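PDB 5J8Y: polycomb protein Sfmbt from Drosophila melanogaster, which pairs through its SAM domain with the Polycomb protein Scm, and thereby probably helps link PhoRC to PRC1 at Polycomb response elements. Local coordinates for residues 10-13 / 14-18; 17-21 / 22-26; 28-32 / 33-37; 37-40 / 41-44; 53-56 / 57-60. One frame throughout, in Å; residues are numbered along the deposited sequence.

Interaction 1. Residues 10-13 / 14-18; sequences NVYD and VSQFL
Tyr12 and Gln16, one helical turn apart, show how a glutamine can lie against an aromatic ring: its CG sits over one face of the phenol, 4.0 Å from the Tyr12 ring centroid, in a CH-pi contact. Beyond CG the Gln16 chain bends (chi2 -50°) and lays its amide nearly parallel to the ring, the two planes 12° apart, with Gln16 OE1 3.7 Å from Tyr12 CZ. The backbone under the pair is regular helix. Gln16 N donates to Tyr12 O at 3.2 Å, Val14 N to Asn10 O and Phe17 N to Asp13 O; Val11 O receives Ser15 N and, weakly, Ser15 OG. Further out, a capping box positions this first turn. Asp13 N gives a 2.7 Å bond to Asn10 OD1, almost along the C=O axis, and Asn10 N returns one of 2.7 Å to the anti lone pair of Asp13 OD2. Inward, Val14 and Leu18 pack on Phe30 of helix 27-32. The chemistry implies a start of helix 11-20 fixed from both ends of its first turn: a side-chain acceptor serves an amide N-H there, and the carboxylate of Asp13 is probably favoured by the partial positive charge of the helix start.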
loop_
_atom_site.group_PDB
_atom_site.type_symbol
_atom_site.label_atom_id
_atom_site.label_comp_id
_atom_site.label_asym_id
_atom_site.label_seq_id
_atom_site.Cartn_x
_atom_site.Cartn_y
_atom_site.Cartn_z
ATOM N N ASN C 10 -0.049 -10.056 -22.063
ATOM C CA ASN C 10 -1.407 -10.567 -21.848
ATOM C C ASN C 10 -1.688 -10.833 -20.359
ATOM O O ASN C 10 -0.880 -10.507 -19.541
ATOM C CB ASN C 10 -1.671 -11.827 -22.668
ATOM C CG ASN C 10 -0.692 -12.924 -22.361
ATOM O OD1 ASN C 10 -0.214 -13.049 -21.250
ATOM N ND2 ASN C 10 -0.389 -13.728 -23.364
ATOM N N VAL C 11 -2.829 -11.458 -20.059
ATOM C CA VAL C 11 -3.255 -11.729 -18.704
ATOM C C VAL C 11 -2.241 -12.620 -17.999
ATOM O O VAL C 11 -1.927 -12.417 -16.843
ATOM C CB VAL C 11 -4.616 -12.469 -18.616
ATOM C CG1 VAL C 11 -4.987 -12.632 -17.167
ATOM C CG2 VAL C 11 -5.728 -11.744 -19.334
ATOM N N TYR C 12 -1.741 -13.613 -18.715
ATOM C CA TYR C 12 -0.702 -14.492 -18.196
ATOM C C TYR C 12 0.583 -13.742 -17.930
ATOM O O TYR C 12 1.285 -14.035 -16.994
ATOM C CB TYR C 12 -0.475 -15.704 -19.100
ATOM C CG TYR C 12 0.590 -16.665 -18.594
ATOM C CD1 TYR C 12 0.284 -17.682 -17.714
ATOM C CD2 TYR C 12 1.888 -16.557 -19.018
ATOM C CE1 TYR C 12 1.251 -18.545 -17.277
ATOM C CE2 TYR C 12 2.851 -17.403 -18.592
ATOM C CZ TYR C 12 2.534 -18.392 -17.724
ATOM O OH TYR C 12 3.517 -19.208 -17.308
ATOM N N ASP C 13 0.912 -12.793 -18.777
ATOM C CA ASP C 13 2.115 -12.005 -18.574
ATOM C C ASP C 13 2.009 -11.242 -17.208
ATOM O O ASP C 13 2.924 -11.212 -16.447
ATOM C CB ASP C 13 2.290 -11.022 -19.719
ATOM C CG ASP C 13 2.837 -11.674 -21.005
ATOM O OD1 ASP C 13 3.897 -12.305 -20.957
ATOM O OD2 ASP C 13 2.197 -11.516 -22.033
ATOM N N VAL C 14 0.847 -10.673 -16.923
ATOM C CA VAL C 14 0.609 -9.920 -15.693
ATOM C C VAL C 14 0.714 -10.836 -14.460
ATOM O O VAL C 14 1.230 -10.461 -13.433
ATOM C CB VAL C 14 -0.752 -9.187 -15.761
ATOM C CG1 VAL C 14 -1.075 -8.495 -14.463
ATOM C CG2 VAL C 14 -0.769 -8.173 -16.905
ATOM N N SER C 15 0.245 -12.061 -14.590
ATOM C CA SER C 15 0.279 -13.006 -13.478
ATOM C C SER C 15 1.714 -13.329 -13.073
ATOM O O SER C 15 2.041 -13.345 -11.886
ATOM C CB SER C 15 -0.462 -14.293 -13.843
ATOM O OG SER C 15 -1.865 -14.094 -13.819
ATOM N N GLN C 16 2.547 -13.542 -14.041
ATOM C CA GLN C 16 3.897 -13.879 -13.782
ATOM C C GLN C 16 4.616 -12.699 -13.218
ATOM O O GLN C 16 5.488 -12.849 -12.408
ATOM C CB GLN C 16 4.575 -14.367 -15.037
ATOM C CG GLN C 16 4.050 -15.681 -15.607
ATOM C CD GLN C 16 3.960 -16.800 -14.574
ATOM O OE1 GLN C 16 2.920 -17.197 -14.218
ATOM N NE2 GLN C 16 5.051 -17.296 -14.147
ATOM N N PHE C 17 4.257 -11.526 -13.658
ATOM C CA PHE C 17 4.921 -10.324 -13.158
ATOM C C PHE C 17 4.620 -10.216 -11.674
ATOM O O PHE C 17 5.468 -10.015 -10.875
ATOM C CB PHE C 17 4.432 -9.133 -13.909
ATOM C CG PHE C 17 4.818 -7.854 -13.315
ATOM C CD1 PHE C 17 6.112 -7.425 -13.361
ATOM C CD2 PHE C 17 3.875 -7.072 -12.716
ATOM C CE1 PHE C 17 6.449 -6.227 -12.826
ATOM C CE2 PHE C 17 4.219 -5.876 -12.162
ATOM C CZ PHE C 17 5.510 -5.462 -12.223
ATOM N N LEU C 18 3.367 -10.353 -11.352
ATOM C CA LEU C 18 2.924 -10.352 -9.968
ATOM C C LEU C 18 3.602 -11.469 -9.174
ATOM O O LEU C 18 3.874 -11.313 -7.986
ATOM C CB LEU C 18 1.402 -10.507 -9.901
ATOM C CG LEU C 18 0.576 -9.297 -10.341
ATOM C CD1 LEU C 18 -0.819 -9.720 -10.764
ATOM C CD2 LEU C 18 0.498 -8.273 -9.220
#

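Interaction 2. Residues 17-21 / 22-26; sequences FLRVN and DCTAH
The guanidinium of Arg19 carries the methyl of Thr24 on one face: Thr24 CG2 lies 3.6 Å above the Arg19 plane, displaced toward its rim, and is nearest to NH1. A second flat group, the Phe17 ring, has Asn21 ND2 3.1 Å above one face, again toward the rim. Asn21 ND2 also donates to Phe17 O at 2.8 Å, approaching tilted from the carbonyl plane, so the end of the asparagine is fixed where it overhangs the ring. The bend of the Arg19 chain at chi3 (-88°) turns its guanidinium to meet the threonine. Water 1 joins the two as well, accepting from Arg19 NH1 at 3.0 Å and meeting Thr24 OG1 in a weak, longer bond. With an alanine here instead of the threonine, that guanidinium face is likely to lose its methyl cover and the water its weak second partner, so that the arginine end could turn more freely.

Behind these groups, helix 11-20 ends in a Schellman motif. Cys23 N reaches Leu18 O at 2.7 Å, nearly in line with the carbonyl, whereas Asp22 N comes to Arg19 O from above the carbonyl plane at 3.2 Å. Asp22, the C-prime residue, takes positive phi (59°) to allow this reversal. The turn also brings Cys23 CB to 3.8 Å from Leu18 CD2, and both residues pack on Ile62 of helix 56-71. Chemically, the carbonyls of Leu18 and Arg19 are met by backbone amides of the turn, while the polar ends of Arg19 and Thr24 are loosely bridged by a water.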
loop_
_atom_site.group_PDB
_atom_site.type_symbol
_atom_site.label_atom_id
_atom_site.label_comp_id
_atom_site.label_asym_id
_atom_site.label_seq_id
_atom_site.Cartn_x
_atom_site.Cartn_y
_atom_site.Cartn_z
ATOM N N PHE C 17 4.257 -11.526 -13.658
ATOM C CA PHE C 17 4.921 -10.324 -13.158
ATOM C C PHE C 17 4.620 -10.216 -11.674
ATOM O O PHE C 17 5.468 -10.015 -10.875
ATOM C CB PHE C 17 4.432 -9.133 -13.909
ATOM C CG PHE C 17 4.818 -7.854 -13.315
ATOM C CD1 PHE C 17 6.112 -7.425 -13.361
ATOM C CD2 PHE C 17 3.875 -7.072 -12.716
ATOM C CE1 PHE C 17 6.449 -6.227 -12.826
ATOM C CE2 PHE C 17 4.219 -5.876 -12.162
ATOM C CZ PHE C 17 5.510 -5.462 -12.223
ATOM N N LEU C 18 3.367 -10.353 -11.352
ATOM C CA LEU C 18 2.924 -10.352 -9.968
ATOM C C LEU C 18 3.602 -11.469 -9.174
ATOM O O LEU C 18 3.874 -11.313 -7.986
ATOM C CB LEU C 18 1.402 -10.507 -9.901
ATOM C CG LEU C 18 0.576 -9.297 -10.341
ATOM C CD1 LEU C 18 -0.819 -9.720 -10.764
ATOM C CD2 LEU C 18 0.498 -8.273 -9.220
ATOM N N ARG C 19 3.855 -12.603 -9.807
ATOM C CA ARG C 19 4.474 -13.728 -9.122
ATOM C C ARG C 19 5.894 -13.463 -8.665
ATOM O O ARG C 19 6.238 -13.695 -7.527
ATOM C CB ARG C 19 4.466 -14.974 -10.003
ATOM C CG ARG C 19 4.501 -16.234 -9.194
ATOM C CD ARG C 19 4.230 -17.490 -10.011
ATOM N NE ARG C 19 2.817 -17.814 -10.117
ATOM C CZ ARG C 19 2.146 -18.610 -9.290
ATOM N NH1 ARG C 19 2.713 -19.171 -8.242
ATOM N NH2 ARG C 19 0.877 -18.842 -9.531
ATOM N N VAL C 20 6.727 -12.995 -9.572
ATOM C CA VAL C 20 8.151 -12.869 -9.280
ATOM C C VAL C 20 8.434 -11.665 -8.384
ATOM O O VAL C 20 9.547 -11.511 -7.882
ATOM C CB VAL C 20 8.985 -12.751 -10.577
ATOM C CG1 VAL C 20 8.667 -13.908 -11.524
ATOM C CG2 VAL C 20 8.746 -11.408 -11.265
ATOM N N ASN C 21 7.427 -10.816 -8.192
ATOM C CA ASN C 21 7.556 -9.651 -7.320
ATOM C C ASN C 21 6.817 -9.859 -6.001
ATOM O O ASN C 21 6.398 -8.902 -5.351
ATOM C CB ASN C 21 7.043 -8.395 -8.026
ATOM C CG ASN C 21 7.948 -7.957 -9.158
ATOM O OD1 ASN C 21 9.080 -7.533 -8.930
ATOM N ND2 ASN C 21 7.453 -8.051 -10.386
ATOM N N ASP C 22 6.669 -11.124 -5.619
ATOM C CA ASP C 22 6.069 -11.501 -4.340
ATOM C C ASP C 22 4.644 -10.978 -4.173
ATOM O O ASP C 22 4.256 -10.564 -3.080
ATOM C CB ASP C 22 6.939 -11.004 -3.182
ATOM C CG ASP C 22 8.385 -11.442 -3.309
ATOM O OD1 ASP C 22 8.696 -12.590 -2.929
ATOM O OD2 ASP C 22 9.212 -10.636 -3.784
ATOM N N CYS C 23 3.872 -11.000 -5.256
ATOM C CA CYS C 23 2.458 -10.635 -5.207
ATOM C C CYS C 23 1.601 -11.779 -5.741
ATOM O O CYS C 23 0.548 -11.554 -6.337
ATOM C CB CYS C 23 2.200 -9.352 -6.003
ATOM S SG CYS C 23 2.922 -7.865 -5.268
ATOM N N THR C 24 2.104 -12.983 -5.577
ATOM C CA THR C 24 1.412 -14.180 -5.986
ATOM C C THR C 24 -0.016 -14.193 -5.556
ATOM O O THR C 24 -0.831 -14.690 -6.267
ATOM C CB THR C 24 2.044 -15.428 -5.444
ATOM O OG1 THR C 24 3.426 -15.436 -5.716
ATOM C CG2 THR C 24 1.434 -16.609 -5.990
ATOM N N ALA C 25 -0.319 -13.639 -4.408
ATOM C CA ALA C 25 -1.662 -13.697 -3.858
ATOM C C ALA C 25 -2.738 -13.003 -4.667
ATOM O O ALA C 25 -3.902 -13.226 -4.441
ATOM C CB ALA C 25 -1.681 -13.232 -2.418
ATOM N N HIS C 26 -2.353 -12.074 -5.511
ATOM C CA HIS C 26 -3.296 -11.292 -6.263
ATOM C C HIS C 26 -3.495 -11.702 -7.747
ATOM O O HIS C 26 -4.357 -11.199 -8.438
ATOM C CB HIS C 26 -2.872 -9.838 -6.143
ATOM C CG HIS C 26 -2.528 -9.439 -4.750
ATOM N ND1 HIS C 26 -3.476 -9.154 -3.815
ATOM C CD2 HIS C 26 -1.344 -9.294 -4.137
ATOM C CE1 HIS C 26 -2.892 -8.840 -2.686
ATOM N NE2 HIS C 26 -1.598 -8.883 -2.867
HETATM O O HOH W 1 5.249 -18.186 -6.864
#

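Interaction 3. Residues 28-32 / 33-37; sequences DTFSR and NKIDG
Asn33 folds back on Thr29, and following it outward explains the end of helix 27-32. Asn33 CB lies 3.5 Å from Thr29 O, and the next atom, CG, stays at a like distance from that oxygen because it stands anti to the carbonyl carbon and beside the backbone N (chi1 -70°). At the tip, Asn33 ND2 donates to Thr29 O over 2.7 Å, with the acceptor lying in the plane of the amide; Thr29 CG2 runs alongside, touching ND2. The backbone Asn33 N reaches Thr29 O at 3.1 Å, from the opposite face of the carbonyl plane. One residue thus delivers two nearly straight bonds to a single acceptor, which should hold its amide against rotation.

A Schellman motif completes the ending. Lys34 is its C-prime residue, with phi at 49°; Lys34 N reaches Ser31 O at 2.8 Å from above the carbonyl plane, and Ile35 N reaches Phe30 O at 3.0 Å. The chain then brings Ile35 back against Phe30, where CG1 lies over a face of the Phe30 ring and Ile35 CG2 is 3.8 Å from Phe30 CD2. Leu51 of helix 45-51 touches both members of this apolar pair as well as Thr29 and Asn33, while Phe30 also packs on Val14 and Leu18 of helix 11-20. The chemistry divides accordingly: three successive carbonyls at the helix end, those of Thr29, Phe30 and Ser31, find amide donors in the turn that follows, and the hydrophobic pair ties that turn to the core.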
loop_
_atom_site.group_PDB
_atom_site.type_symbol
_atom_site.label_atom_id
_atom_site.label_comp_id
_atom_site.label_asym_id
_atom_site.label_seq_id
_atom_site.Cartn_x
_atom_site.Cartn_y
_atom_site.Cartn_z
ATOM N N ASP C 28 -4.893 -14.298 -9.178
ATOM C CA ASP C 28 -6.176 -14.835 -9.578
ATOM C C ASP C 28 -7.246 -13.745 -9.751
ATOM O O ASP C 28 -8.046 -13.796 -10.692
ATOM C CB ASP C 28 -6.658 -16.064 -8.744
ATOM C CG ASP C 28 -5.592 -17.226 -8.591
ATOM O OD1 ASP C 28 -4.684 -17.352 -9.398
ATOM O OD2 ASP C 28 -5.703 -18.043 -7.628
ATOM N N THR C 29 -7.254 -12.747 -8.873
ATOM C CA THR C 29 -8.172 -11.614 -9.032
ATOM C C THR C 29 -7.871 -10.828 -10.309
ATOM O O THR C 29 -8.745 -10.406 -11.036
ATOM C CB THR C 29 -8.168 -10.656 -7.839
ATOM O OG1 THR C 29 -8.255 -11.396 -6.619
ATOM C CG2 THR C 29 -9.310 -9.781 -7.930
ATOM N N PHE C 30 -6.598 -10.682 -10.560
ATOM C CA PHE C 30 -6.137 -9.972 -11.706
ATOM C C PHE C 30 -6.569 -10.713 -13.005
ATOM O O PHE C 30 -6.986 -10.106 -13.959
ATOM C CB PHE C 30 -4.651 -9.753 -11.604
ATOM C CG PHE C 30 -4.282 -8.405 -11.071
ATOM C CD1 PHE C 30 -4.820 -7.964 -9.912
ATOM C CD2 PHE C 30 -3.406 -7.584 -11.738
ATOM C CE1 PHE C 30 -4.512 -6.714 -9.417
ATOM C CE2 PHE C 30 -3.085 -6.351 -11.236
ATOM C CZ PHE C 30 -3.646 -5.912 -10.087
ATOM N N SER C 31 -6.442 -12.029 -13.000
ATOM C CA SER C 31 -6.861 -12.902 -14.111
ATOM C C SER C 31 -8.324 -12.906 -14.334
ATOM O O SER C 31 -8.788 -12.741 -15.423
ATOM C CB SER C 31 -6.457 -14.315 -13.850
ATOM O OG SER C 31 -5.115 -14.455 -14.029
ATOM N N ARG C 32 -9.057 -13.015 -13.257
ATOM C CA ARG C 32 -10.487 -13.053 -13.348
ATOM C C ARG C 32 -10.978 -11.785 -13.954
ATOM O O ARG C 32 -11.877 -11.817 -14.733
ATOM C CB ARG C 32 -11.114 -13.224 -11.985
ATOM C CG ARG C 32 -11.160 -14.614 -11.435
ATOM C CD ARG C 32 -11.898 -14.552 -10.109
ATOM N NE ARG C 32 -11.122 -13.873 -9.108
ATOM C CZ ARG C 32 -10.075 -14.420 -8.525
ATOM N NH1 ARG C 32 -9.703 -15.620 -8.826
ATOM N NH2 ARG C 32 -9.410 -13.767 -7.646
ATOM N N ASN C 33 -10.387 -10.669 -13.597
ATOM C CA ASN C 33 -10.759 -9.416 -14.189
ATOM C C ASN C 33 -10.055 -9.076 -15.488
ATOM O O ASN C 33 -10.158 -7.984 -16.008
ATOM C CB ASN C 33 -10.521 -8.321 -13.202
ATOM C CG ASN C 33 -11.456 -8.383 -12.088
ATOM O OD1 ASN C 33 -12.566 -7.902 -12.176
ATOM N ND2 ASN C 33 -11.022 -9.001 -11.029
ATOM N N LYS C 34 -9.336 -10.030 -16.004
ATOM C CA LYS C 34 -8.681 -9.852 -17.249
ATOM C C LYS C 34 -7.900 -8.575 -17.310
ATOM O O LYS C 34 -8.156 -7.676 -18.070
ATOM C CB LYS C 34 -9.684 -9.969 -18.373
ATOM C CG LYS C 34 -10.114 -11.398 -18.632
ATOM C CD LYS C 34 -10.916 -11.541 -19.884
ATOM C CE LYS C 34 -10.102 -12.007 -21.086
ATOM N NZ LYS C 34 -10.962 -12.086 -22.304
ATOM N N ILE C 35 -6.900 -8.536 -16.456
ATOM C CA ILE C 35 -5.949 -7.461 -16.407
ATOM C C ILE C 35 -4.706 -7.929 -17.164
ATOM O O ILE C 35 -3.920 -8.698 -16.660
ATOM C CB ILE C 35 -5.585 -7.085 -14.964
ATOM C CG1 ILE C 35 -6.839 -6.744 -14.160
ATOM C CG2 ILE C 35 -4.551 -5.967 -14.952
ATOM C CD1 ILE C 35 -7.415 -5.381 -14.394
ATOM N N ASP C 36 -4.601 -7.478 -18.400
ATOM C CA ASP C 36 -3.429 -7.656 -19.237
ATOM C C ASP C 36 -2.526 -6.425 -19.132
ATOM O O ASP C 36 -2.823 -5.500 -18.404
ATOM C CB ASP C 36 -3.830 -7.951 -20.698
ATOM C CG ASP C 36 -4.443 -6.753 -21.401
ATOM O OD1 ASP C 36 -4.722 -5.750 -20.736
ATOM O OD2 ASP C 36 -4.679 -6.822 -22.620
ATOM N N GLY C 37 -1.393 -6.462 -19.818
ATOM C CA GLY C 37 -0.450 -5.365 -19.804
ATOM C C GLY C 37 -1.092 -3.999 -19.986
ATOM O O GLY C 37 -0.935 -3.125 -19.159
#

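Interaction 4. Residues 37-40 / 41-44; sequences GKRL and LQLT
Arg39 and Leu43 meet through one methyl and one flat group: Leu43 CD2 rests 3.5 Å above the plane of the Arg39 guanidinium, toward its rim and about equally near NE and NH2. The two side chains run at roughly a right angle. Arg39 bends at chi2 (63°), which swings its end over the leucine, and Asp47 of helix 45-51 touches the arginine. The apolar pair proper is loose, with Leu40 CD1 4.4 Å from Leu43 CD1. Shortening this leucine, Leu43, to an alanine is likely to uncover that guanidinium face and open a gap between Leu40 and Ile48, on which Leu43 also packs. Gln42 adds van der Waals contact, its CG lying 3.4 Å from Lys38 O.

Among polar contacts, the backbone does most of the work. Leu41 N donates to Gly37 O at 3.1 Å in a nearly straight bond, an i to i+4 helical bond. Arg39 O then receives Gln42 N at 3.0 Å from above its carbonyl plane, together with a weak bond from Leu43 N; Leu43 N also donates to Leu40 O at 3.0 Å.

The Leu43-to-Leu40 bond closes a type I beta turn, so a short helix unwinds directly into a turn. Such a brief helix, followed by a turn into the next, is part of the compact five-helix bundle of the SAM domain.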
loop_
_atom_site.group_PDB
_atom_site.type_symbol
_atom_site.label_atom_id
_atom_site.label_comp_id
_atom_site.label_asym_id
_atom_site.label_seq_id
_atom_site.Cartn_x
_atom_site.Cartn_y
_atom_site.Cartn_z
ATOM N N GLY C 37 -1.393 -6.462 -19.818
ATOM C CA GLY C 37 -0.450 -5.365 -19.804
ATOM C C GLY C 37 -1.092 -3.999 -19.986
ATOM O O GLY C 37 -0.935 -3.125 -19.159
ATOM N N LYS C 38 -1.836 -3.837 -21.070
ATOM C CA LYS C 38 -2.440 -2.569 -21.413
ATOM C C LYS C 38 -3.272 -2.011 -20.280
ATOM O O LYS C 38 -3.130 -0.896 -19.873
ATOM C CB LYS C 38 -3.334 -2.749 -22.645
ATOM C CG LYS C 38 -4.290 -1.649 -22.978
ATOM C CD LYS C 38 -4.578 -1.653 -24.469
ATOM C CE LYS C 38 -5.384 -0.437 -24.845
ATOM N NZ LYS C 38 -4.614 0.783 -25.123
ATOM N N ARG C 39 -4.162 -2.822 -19.743
ATOM C CA ARG C 39 -4.986 -2.400 -18.650
ATOM C C ARG C 39 -4.152 -2.182 -17.403
ATOM O O ARG C 39 -4.430 -1.301 -16.623
ATOM C CB ARG C 39 -6.112 -3.356 -18.403
ATOM C CG ARG C 39 -6.999 -2.986 -17.250
ATOM C CD ARG C 39 -7.769 -1.682 -17.340
ATOM N NE ARG C 39 -8.636 -1.609 -16.185
ATOM C CZ ARG C 39 -9.212 -0.539 -15.692
ATOM N NH1 ARG C 39 -9.100 0.642 -16.250
ATOM N NH2 ARG C 39 -9.910 -0.672 -14.598
ATOM N N LEU C 40 -3.128 -2.963 -17.227
ATOM C CA LEU C 40 -2.259 -2.811 -16.096
ATOM C C LEU C 40 -1.771 -1.375 -15.956
ATOM O O LEU C 40 -2.025 -0.708 -14.988
ATOM C CB LEU C 40 -1.034 -3.678 -16.230
ATOM C CG LEU C 40 -0.136 -3.769 -14.996
ATOM C CD1 LEU C 40 -0.798 -4.356 -13.773
ATOM C CD2 LEU C 40 1.154 -4.479 -15.283
ATOM N N LEU C 41 -1.081 -0.946 -16.985
ATOM C CA LEU C 41 -0.498 0.372 -17.058
ATOM C C LEU C 41 -1.492 1.504 -17.036
ATOM O O LEU C 41 -1.103 2.619 -16.968
ATOM C CB LEU C 41 0.381 0.492 -18.266
ATOM C CG LEU C 41 1.386 -0.569 -18.588
ATOM C CD1 LEU C 41 2.063 -0.205 -19.845
ATOM C CD2 LEU C 41 2.440 -0.769 -17.538
ATOM N N GLN C 42 -2.769 1.207 -17.104
ATOM C CA GLN C 42 -3.810 2.195 -17.085
ATOM C C GLN C 42 -4.346 2.358 -15.714
ATOM O O GLN C 42 -4.903 3.356 -15.391
ATOM C CB GLN C 42 -4.964 1.792 -18.014
ATOM C CG GLN C 42 -4.732 2.077 -19.495
ATOM C CD GLN C 42 -5.869 1.587 -20.391
ATOM O OE1 GLN C 42 -6.277 0.441 -20.340
ATOM N NE2 GLN C 42 -6.364 2.467 -21.227
ATOM N N LEU C 43 -4.207 1.333 -14.910
ATOM C CA LEU C 43 -4.735 1.326 -13.575
ATOM C C LEU C 43 -4.392 2.517 -12.663
ATOM O O LEU C 43 -3.274 2.861 -12.561
ATOM C CB LEU C 43 -4.310 0.027 -12.860
ATOM C CG LEU C 43 -4.993 -1.264 -13.268
ATOM C CD1 LEU C 43 -4.577 -2.495 -12.539
ATOM C CD2 LEU C 43 -6.481 -1.080 -13.166
ATOM N N THR C 44 -5.391 3.115 -12.029
ATOM C CA THR C 44 -5.182 4.085 -10.960
ATOM C C THR C 44 -5.323 3.356 -9.631
ATOM O O THR C 44 -5.667 2.172 -9.602
ATOM C CB THR C 44 -6.195 5.245 -11.015
ATOM O OG1 THR C 44 -7.502 4.758 -10.689
ATOM C CG2 THR C 44 -6.220 5.883 -12.395
#

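Interaction 5. Residues 53-56 / 57-60; sequences GMKV and GPAL
Lys55 O receives Ala59 N at 3.1 Å and Val56 O receives Leu60 N at 2.8 Å, the first two i to i+4 bonds of helix 56-71, which is the long C-terminal helix of the SAM fold. Lys55 occupies the N-cap position. Pro58 fits in this first turn, where its lack of an N-H costs no helical bond, and its ring lies against the lysine: Pro58 CD is 3.7 Å from Lys55 CB. Ala59 packs tightly, with Ala59 CB 3.1 Å from Lys55 O, and its small side chain also meets Ile48 and Met49 of helix 45-51.

The same helix start faces the neighbouring Scm chain. Val56 N is hydrogen-bonded to His35 ND1 of Scm, Pro58 packs on that histidine, and Lys55 NZ makes a long, weak ion pair with Glu36 of Scm. This use of the N-terminal end of the last helix is consistent with the end-helix surface by which SAM domains join head to tail. Within the chain, the valine and Leu60 stand side by side, pointing the same way. Val56 CG1, placed anti to its own amide nitrogen (chi1 169°), comes within 3.7 Å of Leu60 CD1.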
loop_
_atom_site.group_PDB
_atom_site.type_symbol
_atom_site.label_atom_id
_atom_site.label_comp_id
_atom_site.label_asym_id
_atom_site.label_seq_id
_atom_site.Cartn_x
_atom_site.Cartn_y
_atom_site.Cartn_z
ATOM N N GLY C 53 -9.758 -6.012 -2.684
ATOM C CA GLY C 53 -10.660 -6.097 -1.549
ATOM C C GLY C 53 -10.667 -4.856 -0.680
ATOM O O GLY C 53 -10.848 -4.942 0.535
ATOM N N MET C 54 -10.467 -3.703 -1.302
ATOM C CA MET C 54 -10.494 -2.435 -0.611
ATOM C C MET C 54 -9.442 -2.371 0.504
ATOM O O MET C 54 -9.649 -1.751 1.516
ATOM C CB MET C 54 -11.888 -2.143 -0.048
ATOM C CG MET C 54 -12.993 -2.027 -1.097
ATOM S SD MET C 54 -12.634 -0.961 -2.499
ATOM C CE MET C 54 -12.733 0.634 -1.715
ATOM N N LYS C 55 -8.317 -3.019 0.297
ATOM C CA LYS C 55 -7.214 -3.001 1.255
ATOM C C LYS C 55 -6.114 -2.049 0.792
ATOM O O LYS C 55 -5.549 -2.218 -0.287
ATOM C CB LYS C 55 -6.648 -4.409 1.446
ATOM C CG LYS C 55 -7.608 -5.368 2.129
ATOM C CD LYS C 55 -7.068 -6.788 2.140
ATOM C CE LYS C 55 -7.711 -7.611 3.243
ATOM N NZ LYS C 55 -7.599 -9.072 2.990
ATOM N N VAL C 56 -5.836 -1.044 1.605
ATOM C CA VAL C 56 -4.887 0.002 1.268
ATOM C C VAL C 56 -3.441 -0.499 1.134
ATOM O O VAL C 56 -2.746 -0.124 0.223
ATOM C CB VAL C 56 -4.952 1.160 2.293
ATOM C CG1 VAL C 56 -3.794 2.142 2.136
ATOM C CG2 VAL C 56 -6.261 1.881 2.149
ATOM N N GLY C 57 -3.006 -1.307 2.086
ATOM C CA GLY C 57 -1.640 -1.802 2.100
ATOM C C GLY C 57 -1.242 -2.466 0.794
ATOM O O GLY C 57 -0.305 -2.022 0.131
ATOM N N PRO C 58 -1.949 -3.542 0.423
ATOM C CA PRO C 58 -1.737 -4.225 -0.860
ATOM C C PRO C 58 -1.908 -3.291 -2.059
ATOM O O PRO C 58 -1.127 -3.357 -3.007
ATOM C CB PRO C 58 -2.814 -5.314 -0.860
ATOM C CG PRO C 58 -3.107 -5.564 0.572
ATOM C CD PRO C 58 -2.921 -4.252 1.273
ATOM N N ALA C 59 -2.928 -2.440 -2.005
ATOM C CA ALA C 59 -3.200 -1.480 -3.072
ATOM C C ALA C 59 -2.005 -0.571 -3.336
ATOM O O ALA C 59 -1.641 -0.337 -4.488
ATOM C CB ALA C 59 -4.423 -0.650 -2.727
ATOM N N LEU C 60 -1.414 -0.071 -2.280
ATOM C CA LEU C 60 -0.279 0.793 -2.393
ATOM C C LEU C 60 0.950 0.057 -2.907
ATOM O O LEU C 60 1.706 0.563 -3.660
ATOM C CB LEU C 60 -0.002 1.480 -1.107
ATOM C CG LEU C 60 -0.754 2.781 -0.886
ATOM C CD1 LEU C 60 -0.660 3.174 0.549
ATOM C CD2 LEU C 60 -0.389 3.938 -1.804
#

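The five contacts are local, yet they differ with their place. Interactions 1 and 2 lie at the surface and hold the two ends of helix 11-20, one by a capping box, the other by a Schellman motif. Interaction 3 ends helix 27-32 in the same manner as interaction 2, but is partly buried, as is interaction 4, where a type I turn does the ending. Interactions 1 to 4 come together inside: Phe30 CD2 is 3.5 Å from Leu18 CD1, and Phe30 CE2 is 4.0 Å from Leu40 CD1. Interaction 5 is buried, lies about 19 Å from interaction 1 between centres, and alone among the five touches Scm; Pro58 connects it to His26 of interaction 2.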